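Succinyl-CoA ligase (ADP-forming) subunit alpha (Methanosaeta concilii, PDB 6HXI) belongs to the CoA-ligase family, joins to it a largely helical citrate synthase-like region, and binds coenzyme A in an assembly of eight chains. Local coordinates at residues Glu365-Leu368 against Lys373-Asp376; Ile356-Asp361 against Trp392-Leu397; Ala402-Leu407 against Gly545-Asp550. One frame throughout, in Å; residues are numbered along the deposited sequence.

Interaction 1. Residues Glu365-Leu368 against Lys373-Asp376; sequences EELL and KLSD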
ATOM      1  N   GLU B 365     -20.360  -5.105 -26.320  1.00 41.22           N
ATOM      2  CA  GLU B 365     -21.649  -5.608 -25.836  1.00 42.13           C
ATOM      3  C   GLU B 365     -21.387  -6.461 -24.595  1.00 44.67           C
ATOM      4  O   GLU B 365     -22.195  -6.474 -23.672  1.00 44.17           O
ATOM      5  CB  GLU B 365     -22.292  -6.458 -26.969  1.00 45.56           C
ATOM      6  CG  GLU B 365     -23.487  -7.335 -26.593  1.00 67.61           C
ATOM      7  CD  GLU B 365     -23.513  -8.729 -27.211  1.00107.70           C
ATOM      8  OE1 GLU B 365     -23.257  -9.716 -26.479  1.00100.89           O
ATOM      9  OE2 GLU B 365     -23.811  -8.834 -28.425  1.00110.14           O
ATOM     10  N   GLU B 366     -20.222  -7.144 -24.561  1.00 39.77           N
ATOM     11  CA  GLU B 366     -19.883  -8.043 -23.471  1.00 37.36           C
ATOM     12  C   GLU B 366     -18.409  -7.990 -23.114  1.00 36.97           C
ATOM     13  O   GLU B 366     -17.562  -7.896 -23.992  1.00 38.08           O
ATOM     14  CB  GLU B 366     -20.254  -9.459 -23.900  1.00 38.34           C
ATOM     15  CG  GLU B 366     -20.567 -10.362 -22.731  1.00 47.50           C
ATOM     16  CD  GLU B 366     -20.693 -11.825 -23.088  1.00 85.84           C
ATOM     17  OE1 GLU B 366     -21.421 -12.161 -24.053  1.00 96.05           O
ATOM     18  OE2 GLU B 366     -20.076 -12.645 -22.372  1.00 89.95           O
ATOM     19  N   LEU B 367     -18.107  -8.107 -21.825  1.00 31.08           N
ATOM     20  CA  LEU B 367     -16.761  -8.146 -21.294  1.00 28.01           C
ATOM     21  C   LEU B 367     -15.994  -9.319 -21.892  1.00 30.49           C
ATOM     22  O   LEU B 367     -16.535 -10.430 -21.993  1.00 29.73           O
ATOM     23  CB  LEU B 367     -16.864  -8.281 -19.760  1.00 28.17           C
ATOM     24  CG  LEU B 367     -15.591  -8.392 -18.964  1.00 30.96           C
ATOM     25  CD1 LEU B 367     -14.723  -7.123 -19.132  1.00 28.07           C
ATOM     26  CD2 LEU B 367     -15.913  -8.645 -17.515  1.00 36.11           C
ATOM     27  N   LEU B 368     -14.744  -9.063 -22.351  1.00 26.86           N
ATOM     28  CA  LEU B 368     -13.860 -10.072 -22.938  1.00 25.66           C
ATOM     29  C   LEU B 368     -12.638 -10.247 -22.050  1.00 31.48           C
ATOM     30  O   LEU B 368     -12.075  -9.244 -21.574  1.00 29.00           O
ATOM     31  CB  LEU B 368     -13.375  -9.594 -24.328  1.00 26.19           C
ATOM     32  CG  LEU B 368     -14.397  -9.266 -25.399  1.00 31.54           C
ATOM     33  CD1 LEU B 368     -13.689  -8.933 -26.698  1.00 33.19           C
ATOM     34  CD2 LEU B 368     -15.289 -10.465 -25.712  1.00 31.43           C
ATOM     35  N   LYS B 373     -15.396 -14.095 -24.664  1.00 33.04           N
ATOM     36  CA  LYS B 373     -16.553 -13.522 -23.936  1.00 32.71           C
ATOM     37  C   LYS B 373     -16.656 -14.129 -22.508  1.00 32.50           C
ATOM     38  O   LYS B 373     -16.502 -15.342 -22.341  1.00 31.34           O
ATOM     39  CB  LYS B 373     -17.861 -13.811 -24.685  1.00 35.88           C
ATOM     40  CG  LYS B 373     -18.034 -13.118 -26.039  1.00 32.22           C
ATOM     41  CD  LYS B 373     -19.082 -13.903 -26.845  1.00 45.72           C
ATOM     42  CE  LYS B 373     -19.594 -13.105 -28.027  1.00 75.22           C
ATOM     43  NZ  LYS B 373     -20.358 -11.879 -27.619  1.00 89.44           N
ATOM     44  N   LEU B 374     -16.957 -13.307 -21.515  1.00 29.60           N
ATOM     45  CA  LEU B 374     -17.093 -13.768 -20.133  1.00 31.79           C
ATOM     46  C   LEU B 374     -18.117 -14.907 -19.996  1.00 35.46           C
ATOM     47  O   LEU B 374     -17.838 -15.872 -19.279  1.00 34.13           O
ATOM     48  CB  LEU B 374     -17.374 -12.605 -19.162  1.00 32.74           C
ATOM     49  CG  LEU B 374     -17.595 -12.902 -17.655  1.00 37.63           C
ATOM     50  CD1 LEU B 374     -16.427 -13.704 -17.012  1.00 35.98           C
ATOM     51  CD2 LEU B 374     -17.821 -11.631 -16.899  1.00 35.34           C
ATOM     52  N   SER B 375     -19.252 -14.831 -20.717  1.00 33.59           N
ATOM     53  CA  SER B 375     -20.295 -15.868 -20.685  1.00 34.10           C
ATOM     54  C   SER B 375     -19.750 -17.181 -21.180  1.00 37.61           C
ATOM     55  O   SER B 375     -20.103 -18.193 -20.603  1.00 41.44           O
ATOM     56  CB  SER B 375     -21.535 -15.453 -21.479  1.00 38.15           C
ATOM     57  OG  SER B 375     -21.243 -15.238 -22.854  1.00 47.00           O
ATOM     58  N   ASP B 376     -18.829 -17.178 -22.180  1.00 31.50           N
ATOM     59  CA  ASP B 376     -18.153 -18.384 -22.654  1.00 31.55           C
ATOM     60  C   ASP B 376     -17.160 -18.945 -21.620  1.00 36.50           C
ATOM     61  O   ASP B 376     -17.053 -20.154 -21.484  1.00 38.08           O
ATOM     62  CB  ASP B 376     -17.477 -18.139 -24.010  1.00 32.96           C
ATOM     63  CG  ASP B 376     -18.438 -17.971 -25.177  1.00 52.26           C
ATOM     64  OD1 ASP B 376     -19.653 -18.308 -25.023  1.00 52.37           O
ATOM     65  OD2 ASP B 376     -17.987 -17.524 -26.248  1.00 67.47           O
TER

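Interaction 2. Residues Ile356-Asp361 against Trp392-Leu397; sequences ICTISD and WFKKEL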
ATOM      1  N   ILE B 356      -1.981   0.636 -24.385  1.00 27.62           N
ATOM      2  CA  ILE B 356      -2.355  -0.568 -25.064  1.00 28.12           C
ATOM      3  C   ILE B 356      -2.862  -1.531 -23.970  1.00 31.99           C
ATOM      4  O   ILE B 356      -2.280  -1.572 -22.886  1.00 34.09           O
ATOM      5  CB  ILE B 356      -1.188  -1.176 -25.882  1.00 29.96           C
ATOM      6  CG1 ILE B 356      -0.728  -0.168 -26.987  1.00 29.63           C
ATOM      7  CG2 ILE B 356      -1.650  -2.521 -26.490  1.00 26.18           C
ATOM      8  CD1 ILE B 356       0.503  -0.523 -27.740  1.00 33.31           C
ATOM      9  N   CYS B 357      -3.926  -2.297 -24.267  1.00 26.93           N
ATOM     10  CA  CYS B 357      -4.463  -3.346 -23.404  1.00 25.71           C
ATOM     11  C   CYS B 357      -4.671  -4.595 -24.274  1.00 27.09           C
ATOM     12  O   CYS B 357      -5.424  -4.565 -25.251  1.00 23.05           O
ATOM     13  CB  CYS B 357      -5.767  -2.939 -22.722  1.00 25.58           C
ATOM     14  SG  CYS B 357      -6.382  -4.196 -21.550  1.00 29.35           S
ATOM     15  N   THR B 358      -4.007  -5.681 -23.928  1.00 22.46           N
ATOM     16  CA  THR B 358      -4.177  -6.895 -24.702  1.00 24.27           C
ATOM     17  C   THR B 358      -4.932  -7.966 -23.905  1.00 30.25           C
ATOM     18  O   THR B 358      -5.122  -9.037 -24.437  1.00 31.25           O
ATOM     19  CB  THR B 358      -2.787  -7.453 -25.133  1.00 33.39           C
ATOM     20  OG1 THR B 358      -2.163  -7.989 -23.973  1.00 27.28           O
ATOM     21  CG2 THR B 358      -1.864  -6.403 -25.794  1.00 29.53           C
ATOM     22  N   ILE B 359      -5.315  -7.726 -22.632  1.00 25.88           N
ATOM     23  CA  ILE B 359      -5.875  -8.826 -21.820  1.00 25.61           C
ATOM     24  C   ILE B 359      -7.392  -8.786 -21.594  1.00 28.36           C
ATOM     25  O   ILE B 359      -7.958  -9.794 -21.218  1.00 27.91           O
ATOM     26  CB  ILE B 359      -5.119  -8.928 -20.456  1.00 27.63           C
ATOM     27  CG1 ILE B 359      -5.290  -7.669 -19.590  1.00 26.74           C
ATOM     28  CG2 ILE B 359      -3.634  -9.258 -20.673  1.00 27.75           C
ATOM     29  CD1 ILE B 359      -5.265  -7.949 -18.110  1.00 31.24           C
ATOM     30  N   SER B 360      -8.026  -7.639 -21.729  1.00 24.93           N
ATOM     31  CA  SER B 360      -9.451  -7.554 -21.441  1.00 25.22           C
ATOM     32  C   SER B 360     -10.031  -6.378 -22.138  1.00 28.26           C
ATOM     33  O   SER B 360      -9.334  -5.418 -22.414  1.00 31.50           O
ATOM     34  CB  SER B 360      -9.695  -7.448 -19.932  1.00 25.95           C
ATOM     35  OG  SER B 360      -9.157  -6.209 -19.513  1.00 34.13           O
ATOM     36  N   ASP B 361     -11.317  -6.409 -22.371  1.00 26.76           N
ATOM     37  CA  ASP B 361     -12.024  -5.371 -23.105  1.00 25.23           C
ATOM     38  C   ASP B 361     -13.451  -5.296 -22.618  1.00 29.04           C
ATOM     39  O   ASP B 361     -14.240  -6.245 -22.810  1.00 27.20           O
ATOM     40  CB  ASP B 361     -11.965  -5.700 -24.622  1.00 27.10           C
ATOM     41  CG  ASP B 361     -12.485  -4.603 -25.529  1.00 39.54           C
ATOM     42  OD1 ASP B 361     -13.055  -3.616 -25.002  1.00 38.66           O
ATOM     43  OD2 ASP B 361     -12.329  -4.733 -26.766  1.00 44.42           O
ATOM     44  N   TRP B 392      -3.549 -13.514 -17.235  1.00 24.49           N
ATOM     45  CA  TRP B 392      -2.111 -13.374 -17.016  1.00 24.50           C
ATOM     46  C   TRP B 392      -1.275 -13.970 -18.156  1.00 31.91           C
ATOM     47  O   TRP B 392      -0.249 -13.400 -18.490  1.00 31.58           O
ATOM     48  CB  TRP B 392      -1.654 -14.033 -15.699  1.00 24.03           C
ATOM     49  CG  TRP B 392      -2.241 -13.485 -14.426  1.00 23.41           C
ATOM     50  CD1 TRP B 392      -3.297 -12.625 -14.295  1.00 25.14           C
ATOM     51  CD2 TRP B 392      -1.886 -13.891 -13.104  1.00 22.67           C
ATOM     52  NE1 TRP B 392      -3.624 -12.476 -12.975  1.00 23.58           N
ATOM     53  CE2 TRP B 392      -2.779 -13.255 -12.217  1.00 24.68           C
ATOM     54  CE3 TRP B 392      -0.904 -14.762 -12.580  1.00 25.00           C
ATOM     55  CZ2 TRP B 392      -2.709 -13.434 -10.829  1.00 24.33           C
ATOM     56  CZ3 TRP B 392      -0.788 -14.887 -11.197  1.00 25.73           C
ATOM     57  CH2 TRP B 392      -1.710 -14.265 -10.340  1.00 25.70           C
ATOM     58  N   PHE B 393      -1.630 -15.152 -18.691  1.00 29.53           N
ATOM     59  CA  PHE B 393      -0.749 -15.760 -19.701  1.00 29.38           C
ATOM     60  C   PHE B 393      -1.285 -15.646 -21.092  1.00 33.98           C
ATOM     61  O   PHE B 393      -0.592 -16.029 -22.034  1.00 33.33           O
ATOM     62  CB  PHE B 393      -0.397 -17.218 -19.362  1.00 31.21           C
ATOM     63  CG  PHE B 393       0.105 -17.414 -17.955  1.00 33.91           C
ATOM     64  CD1 PHE B 393      -0.787 -17.596 -16.892  1.00 38.15           C
ATOM     65  CD2 PHE B 393       1.461 -17.433 -17.682  1.00 36.61           C
ATOM     66  CE1 PHE B 393      -0.328 -17.753 -15.580  1.00 37.11           C
ATOM     67  CE2 PHE B 393       1.921 -17.609 -16.368  1.00 38.72           C
ATOM     68  CZ  PHE B 393       1.022 -17.752 -15.333  1.00 36.50           C
ATOM     69  N   LYS B 394      -2.503 -15.091 -21.225  1.00 31.29           N
ATOM     70  CA  LYS B 394      -3.243 -14.976 -22.495  1.00 32.00           C
ATOM     71  C   LYS B 394      -3.351 -16.359 -23.168  1.00 34.50           C
ATOM     72  O   LYS B 394      -3.062 -16.512 -24.342  1.00 33.90           O
ATOM     73  CB  LYS B 394      -2.654 -13.881 -23.401  1.00 33.22           C
ATOM     74  CG  LYS B 394      -2.892 -12.484 -22.854  1.00 36.09           C
ATOM     75  CD  LYS B 394      -2.572 -11.394 -23.864  1.00 35.20           C
ATOM     76  CE  LYS B 394      -1.108 -11.290 -24.131  1.00 31.68           C
ATOM     77  NZ  LYS B 394      -0.825 -10.443 -25.320  1.00 38.50           N
ATOM     78  N   LYS B 395      -3.671 -17.389 -22.349  1.00 31.36           N
ATOM     79  CA  LYS B 395      -3.791 -18.767 -22.796  1.00 30.89           C
ATOM     80  C   LYS B 395      -5.051 -19.428 -22.313  1.00 32.60           C
ATOM     81  O   LYS B 395      -5.485 -19.203 -21.203  1.00 30.06           O
ATOM     82  CB  LYS B 395      -2.605 -19.632 -22.316  1.00 34.64           C
ATOM     83  CG  LYS B 395      -1.240 -19.221 -22.846  1.00 45.46           C
ATOM     84  CD  LYS B 395      -1.050 -19.616 -24.292  1.00 47.86           C
ATOM     85  CE  LYS B 395      -0.064 -18.689 -24.959  1.00 55.43           C
ATOM     86  NZ  LYS B 395       1.282 -18.759 -24.351  1.00 68.75           N
ATOM     87  N   GLU B 396      -5.570 -20.333 -23.123  1.00 30.31           N
ATOM     88  CA  GLU B 396      -6.671 -21.205 -22.762  1.00 30.90           C
ATOM     89  C   GLU B 396      -5.912 -22.425 -22.270  1.00 33.87           C
ATOM     90  O   GLU B 396      -5.321 -23.139 -23.061  1.00 33.36           O
ATOM     91  CB  GLU B 396      -7.561 -21.517 -23.977  1.00 31.81           C
ATOM     92  CG  GLU B 396      -8.829 -22.253 -23.555  1.00 40.74           C
ATOM     93  CD  GLU B 396     -10.024 -22.253 -24.496  1.00 64.28           C
ATOM     94  OE1 GLU B 396     -11.079 -22.797 -24.086  1.00 59.06           O
ATOM     95  OE2 GLU B 396      -9.923 -21.701 -25.620  1.00 51.18           O
ATOM     96  N   LEU B 397      -5.774 -22.553 -20.951  1.00 29.67           N
ATOM     97  CA  LEU B 397      -4.908 -23.610 -20.413  1.00 27.99           C
ATOM     98  C   LEU B 397      -5.596 -24.921 -20.388  1.00 31.06           C
ATOM     99  O   LEU B 397      -6.801 -24.950 -20.148  1.00 29.31           O
ATOM    100  CB  LEU B 397      -4.462 -23.260 -18.972  1.00 27.11           C
ATOM    101  CG  LEU B 397      -3.525 -22.071 -18.791  1.00 29.78           C
ATOM    102  CD1 LEU B 397      -3.415 -21.762 -17.372  1.00 31.17           C
ATOM    103  CD2 LEU B 397      -2.125 -22.386 -19.350  1.00 28.55           C
TER

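Interaction 3. Residues Ala402-Leu407 against Gly545-Asp550; sequences AHFIEL and GILFID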
ATOM      1  N   ALA B 402      -4.903 -25.388 -15.258  1.00 28.35           N
ATOM      2  CA  ALA B 402      -5.859 -24.528 -14.544  1.00 28.90           C
ATOM      3  C   ALA B 402      -6.132 -25.088 -13.127  1.00 32.50           C
ATOM      4  O   ALA B 402      -6.179 -24.318 -12.193  1.00 30.02           O
ATOM      5  CB  ALA B 402      -7.159 -24.436 -15.342  1.00 29.88           C
ATOM      6  N   HIS B 403      -6.233 -26.417 -12.958  1.00 31.35           N
ATOM      7  CA  HIS B 403      -6.432 -27.009 -11.639  1.00 34.07           C
ATOM      8  C   HIS B 403      -5.195 -26.891 -10.780  1.00 33.61           C
ATOM      9  O   HIS B 403      -5.320 -26.762  -9.574  1.00 33.10           O
ATOM     10  CB  HIS B 403      -6.860 -28.479 -11.749  1.00 39.18           C
ATOM     11  CG  HIS B 403      -7.261 -29.098 -10.440  1.00 48.10           C
ATOM     12  ND1 HIS B 403      -6.314 -29.695  -9.587  1.00 53.27           N
ATOM     13  CD2 HIS B 403      -8.488 -29.234  -9.882  1.00 53.38           C
ATOM     14  CE1 HIS B 403      -7.000 -30.180  -8.557  1.00 54.20           C
ATOM     15  NE2 HIS B 403      -8.310 -29.939  -8.687  1.00 54.67           N
ATOM     16  N   PHE B 404      -4.006 -26.954 -11.379  1.00 28.56           N
ATOM     17  CA  PHE B 404      -2.771 -26.764 -10.646  1.00 26.87           C
ATOM     18  C   PHE B 404      -2.709 -25.354 -10.061  1.00 29.21           C
ATOM     19  O   PHE B 404      -2.367 -25.190  -8.898  1.00 26.66           O
ATOM     20  CB  PHE B 404      -1.552 -27.052 -11.531  1.00 28.89           C
ATOM     21  CG  PHE B 404      -0.262 -27.010 -10.771  1.00 30.05           C
ATOM     22  CD1 PHE B 404       0.074 -28.025  -9.877  1.00 33.34           C
ATOM     23  CD2 PHE B 404       0.598 -25.925 -10.893  1.00 31.15           C
ATOM     24  CE1 PHE B 404       1.267 -27.956  -9.129  1.00 33.09           C
ATOM     25  CE2 PHE B 404       1.798 -25.871 -10.154  1.00 34.57           C
ATOM     26  CZ  PHE B 404       2.105 -26.870  -9.264  1.00 31.95           C
ATOM     27  N   ILE B 405      -3.095 -24.337 -10.852  1.00 26.52           N
ATOM     28  CA  ILE B 405      -3.121 -22.947 -10.395  1.00 25.34           C
ATOM     29  C   ILE B 405      -4.033 -22.823  -9.173  1.00 28.73           C
ATOM     30  O   ILE B 405      -3.621 -22.233  -8.170  1.00 26.97           O
ATOM     31  CB  ILE B 405      -3.537 -21.975 -11.539  1.00 26.65           C
ATOM     32  CG1 ILE B 405      -2.399 -21.896 -12.597  1.00 26.51           C
ATOM     33  CG2 ILE B 405      -3.869 -20.562 -10.950  1.00 22.85           C
ATOM     34  CD1 ILE B 405      -2.809 -21.224 -13.913  1.00 34.62           C
ATOM     35  N   GLU B 406      -5.220 -23.443  -9.240  1.00 25.36           N
ATOM     36  CA  GLU B 406      -6.187 -23.415  -8.142  1.00 24.54           C
ATOM     37  C   GLU B 406      -5.690 -24.195  -6.916  1.00 29.51           C
ATOM     38  O   GLU B 406      -5.961 -23.785  -5.795  1.00 27.85           O
ATOM     39  CB  GLU B 406      -7.520 -23.948  -8.611  1.00 25.61           C
ATOM     40  CG  GLU B 406      -8.157 -23.022  -9.658  1.00 36.81           C
ATOM     41  CD  GLU B 406      -9.558 -23.411 -10.099  1.00 55.58           C
ATOM     42  OE1 GLU B 406      -9.984 -22.987 -11.195  1.00 52.31           O
ATOM     43  OE2 GLU B 406     -10.248 -24.116  -9.331  1.00 64.80           O
ATOM     44  N   LEU B 407      -4.920 -25.294  -7.132  1.00 26.56           N
ATOM     45  CA  LEU B 407      -4.328 -26.068  -6.037  1.00 28.03           C
ATOM     46  C   LEU B 407      -3.291 -25.220  -5.286  1.00 27.01           C
ATOM     47  O   LEU B 407      -3.294 -25.229  -4.072  1.00 26.95           O
ATOM     48  CB  LEU B 407      -3.705 -27.342  -6.609  1.00 30.63           C
ATOM     49  CG  LEU B 407      -3.006 -28.371  -5.704  1.00 38.30           C
ATOM     50  CD1 LEU B 407      -3.988 -28.960  -4.658  1.00 41.61           C
ATOM     51  CD2 LEU B 407      -2.490 -29.573  -6.584  1.00 37.96           C
ATOM     52  N   GLY B 545       7.678 -23.063  -7.804  1.00 31.81           N
ATOM     53  CA  GLY B 545       8.513 -22.506  -8.859  1.00 31.77           C
ATOM     54  C   GLY B 545       8.912 -23.527  -9.918  1.00 34.82           C
ATOM     55  O   GLY B 545       8.748 -23.286 -11.113  1.00 33.91           O
ATOM     56  N   ILE B 546       9.383 -24.698  -9.480  1.00 30.50           N
ATOM     57  CA  ILE B 546       9.825 -25.759 -10.361  1.00 31.35           C
ATOM     58  C   ILE B 546       8.648 -26.351 -11.140  1.00 34.77           C
ATOM     59  O   ILE B 546       8.752 -26.521 -12.360  1.00 33.79           O
ATOM     60  CB  ILE B 546      10.617 -26.827  -9.543  1.00 34.81           C
ATOM     61  CG1 ILE B 546      11.987 -26.278  -9.112  1.00 32.97           C
ATOM     62  CG2 ILE B 546      10.717 -28.181 -10.287  1.00 35.69           C
ATOM     63  CD1 ILE B 546      12.514 -26.848  -7.729  1.00 37.96           C
ATOM     64  N   LEU B 547       7.529 -26.672 -10.449  1.00 30.44           N
ATOM     65  CA  LEU B 547       6.386 -27.270 -11.150  1.00 30.05           C
ATOM     66  C   LEU B 547       5.721 -26.300 -12.095  1.00 34.03           C
ATOM     67  O   LEU B 547       5.140 -26.716 -13.087  1.00 32.22           O
ATOM     68  CB  LEU B 547       5.374 -27.901 -10.183  1.00 29.10           C
ATOM     69  CG  LEU B 547       5.891 -29.122  -9.422  1.00 31.97           C
ATOM     70  CD1 LEU B 547       4.886 -29.575  -8.410  1.00 31.21           C
ATOM     71  CD2 LEU B 547       6.240 -30.224 -10.355  1.00 30.83           C
ATOM     72  N   PHE B 548       5.843 -24.993 -11.802  1.00 34.12           N
ATOM     73  CA  PHE B 548       5.274 -23.991 -12.693  1.00 34.55           C
ATOM     74  C   PHE B 548       6.028 -23.936 -14.037  1.00 37.46           C
ATOM     75  O   PHE B 548       5.380 -23.866 -15.088  1.00 36.72           O
ATOM     76  CB  PHE B 548       5.112 -22.635 -12.038  1.00 36.04           C
ATOM     77  CG  PHE B 548       3.861 -21.984 -12.570  1.00 38.63           C
ATOM     78  CD1 PHE B 548       3.885 -21.261 -13.758  1.00 43.49           C
ATOM     79  CD2 PHE B 548       2.650 -22.136 -11.914  1.00 41.37           C
ATOM     80  CE1 PHE B 548       2.719 -20.697 -14.280  1.00 44.71           C
ATOM     81  CE2 PHE B 548       1.478 -21.595 -12.444  1.00 44.48           C
ATOM     82  CZ  PHE B 548       1.520 -20.876 -13.622  1.00 43.76           C
ATOM     83  N   ILE B 549       7.368 -24.097 -14.009  1.00 33.10           N
ATOM     84  CA  ILE B 549       8.187 -24.232 -15.232  1.00 34.14           C
ATOM     85  C   ILE B 549       7.737 -25.501 -15.982  1.00 37.48           C
ATOM     86  O   ILE B 549       7.574 -25.468 -17.202  1.00 39.34           O
ATOM     87  CB  ILE B 549       9.729 -24.277 -14.951  1.00 37.40           C
ATOM     88  CG1 ILE B 549      10.221 -23.034 -14.143  1.00 35.80           C
ATOM     89  CG2 ILE B 549      10.548 -24.493 -16.263  1.00 38.20           C
ATOM     90  CD1 ILE B 549       9.805 -21.762 -14.710  1.00 35.42           C
ATOM     91  N   ASP B 550       7.547 -26.616 -15.258  1.00 31.78           N
ATOM     92  CA  ASP B 550       7.071 -27.867 -15.890  1.00 31.24           C
ATOM     93  C   ASP B 550       5.683 -27.739 -16.522  1.00 38.71           C
ATOM     94  O   ASP B 550       5.454 -28.292 -17.586  1.00 41.21           O
ATOM     95  CB  ASP B 550       7.117 -29.024 -14.923  1.00 31.00           C
ATOM     96  CG  ASP B 550       8.515 -29.583 -14.769  1.00 44.34           C
ATOM     97  OD1 ASP B 550       9.344 -29.468 -15.768  1.00 40.68           O
ATOM     98  OD2 ASP B 550       8.802 -30.160 -13.679  1.00 47.36           O
TER

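Interaction 1. Residues Glu365-Leu368 against Lys373-Asp376
A tight beta hairpin that runs straight into a helix is tied together here by Leu368 and Lys373, an antiparallel non-hydrogen-bonded pair whose CA atoms lie 4.5 Å apart. Both side chains project from the same face of the sheet, and methyl CD2 of Leu368 rests alongside CG of Lys373 at 3.8 Å. Lys373 is also the N-cap of helix 374-379, so the residues after it offer backbone N-H groups to the chain leading into the hairpin. Glu366 uses this. Its chain, with CG anti to the backbone N (chi1 -153°) and extended beyond, carries one carboxylate oxygen into the first helical turn. There OE2 is gripped twice by one residue: Ser375 N reaches it nearly along the C-O axis at 2.9 Å, with an N-H...O angle of 167°, while Ser375 OG comes in on the syn side, also at 2.9 Å and only slightly out of the carboxylate plane. With chi1 at 61°, OG lies between its own backbone N and carbonyl carbon, on the same oxygen as the N-H. Held this way, the carboxylate probably gains from the positive end of the helix dipole. Leu374 N bonds at 2.9 Å to O of Leu367, the residue just before strand 368-369 of the three-stranded antiparallel sheet. The CD2 methyls of Leu367 and Leu374 meet at 3.6 Å. Lys373 crosses Glu366 at about a right angle and then bends at its last torsion, setting NZ between two acidic groups; the salt bridges to Glu366 OE1 (3.7 Å) and Glu365 OE1 (3.8 Å) are both long. A second subunit adds to the polar edge, where its Lys493 bonds to the Glu365 carbonyl and its Lys500 packs on Glu366 and Ser375.

Interaction 2. Residues Ile356-Asp361 against Trp392-Leu397
Lys394 reaches across to Thr358 and Ile359 with its chain at about a right angle to both side chains, the ammonium group beside the threonine and the aliphatic shaft beside the isoleucine. Its CB already points toward the other segment. CG and CD of Lys394 run past methyl CG2 of Ile359, each 4.0 Å away, a loose apolar touch along the side of the shaft. CD also passes 3.5 Å from the Thr358 carbonyl O and 3.4 Å from Thr358 OG1. The bend at chi3 (-70°) then carries CE and NZ to the hydroxyl of Thr358, where Lys394 NZ donates a hydrogen bond to OG1 at 3.1 Å. The threonine torsion puts OG1, between its backbone N and carbonyl carbon, on the side of NZ. That same hydroxyl is hydrogen-bonded to Asp590 of a second subunit, its strongest polar partner; OG1 thus links the ammonium to the carboxylate across the subunit boundary, which would suit a charged aspartate. At the end of helix 383-393, in the helical citrate synthase-like region, the chain leaves helical angles at Lys394, with a positive phi of 53° and its side chain directed toward the loop between strands 355-357 and 360-361. The first of these strands forms a parallel ladder with a strand of a third subunit. The second joins the small antiparallel sheet through Asp361 and Leu368, so Thr358 and Ile359 sit at the link between the two. Both are buried, and Arg593 of the second subunit packs on Ile359.

Interaction 3. Residues Ala402-Leu407 against Gly545-Asp550
Phe404 has CG anti to its backbone N (chi1 -174°), which stretches its ring out from helix 399-412 to meet Leu547 and Phe548 on helix 540-555. Phe548 is strained away from a staggered position, chi1 -145°, and although its CB does not aim at the partner helix, this twist swings the ring round toward Phe404 and Ile405. The two helices belong to the all-helical citrate synthase-like region and run nearly antiparallel, at 166°, with the axes of their short segments 11.5 Å apart. At so wide a spacing the backbones stay well separated, and the two rings, with the leucine and the isoleucine, bridge the gap. Phe404 and Leu547 cross at about a right angle. The ring's far carbon CZ presses on Leu547 CB at 3.5 Å, and methyl CD1 of Leu547 lies 4.0 Å from that same CZ, so the aliphatic side chain spans the end of the ring. Along the flank, Phe548 CD2 comes up at the edge of the Phe404 ring near its plane, 4.2 Å from CE2. Phe404 also meets Phe513 edge-to-face, and Leu505 and Tyr508 of helix 500-512 border its ring. Leu547 leans in turn on Ala509 of that helix and on Leu519 of helix 517-530. All four side chains that touch are buried and purely hydrocarbon, so their contact is by van der Waals packing. Ile405 completes the contact one residue further along: its CG1 meets the edge of the Phe548 ring near its plane, 3.9 Å from CE2.

Interactions 1 and 2 touch through the small antiparallel sheet, where Leu368 N approaches Asp361 O, and helices 374-379 and 383-393 follow each other in the chain. Interaction 3 lies among helices, with all four touching residues buried; it is about 26 Å from interaction 1, centre to centre, and the two do not touch. It does meet interaction 2, through Leu397 with Ile405 and Phe393 with Phe548. The chemistry changes along this path. Interaction 1 is partly exposed and mixes charge pairs, a serine and backbone N-H groups with a leucine touch; interaction 2 is buried yet rests on one lysine bond at a subunit boundary; interaction 3 is wholly apolar. All three also have residues touching the second subunit.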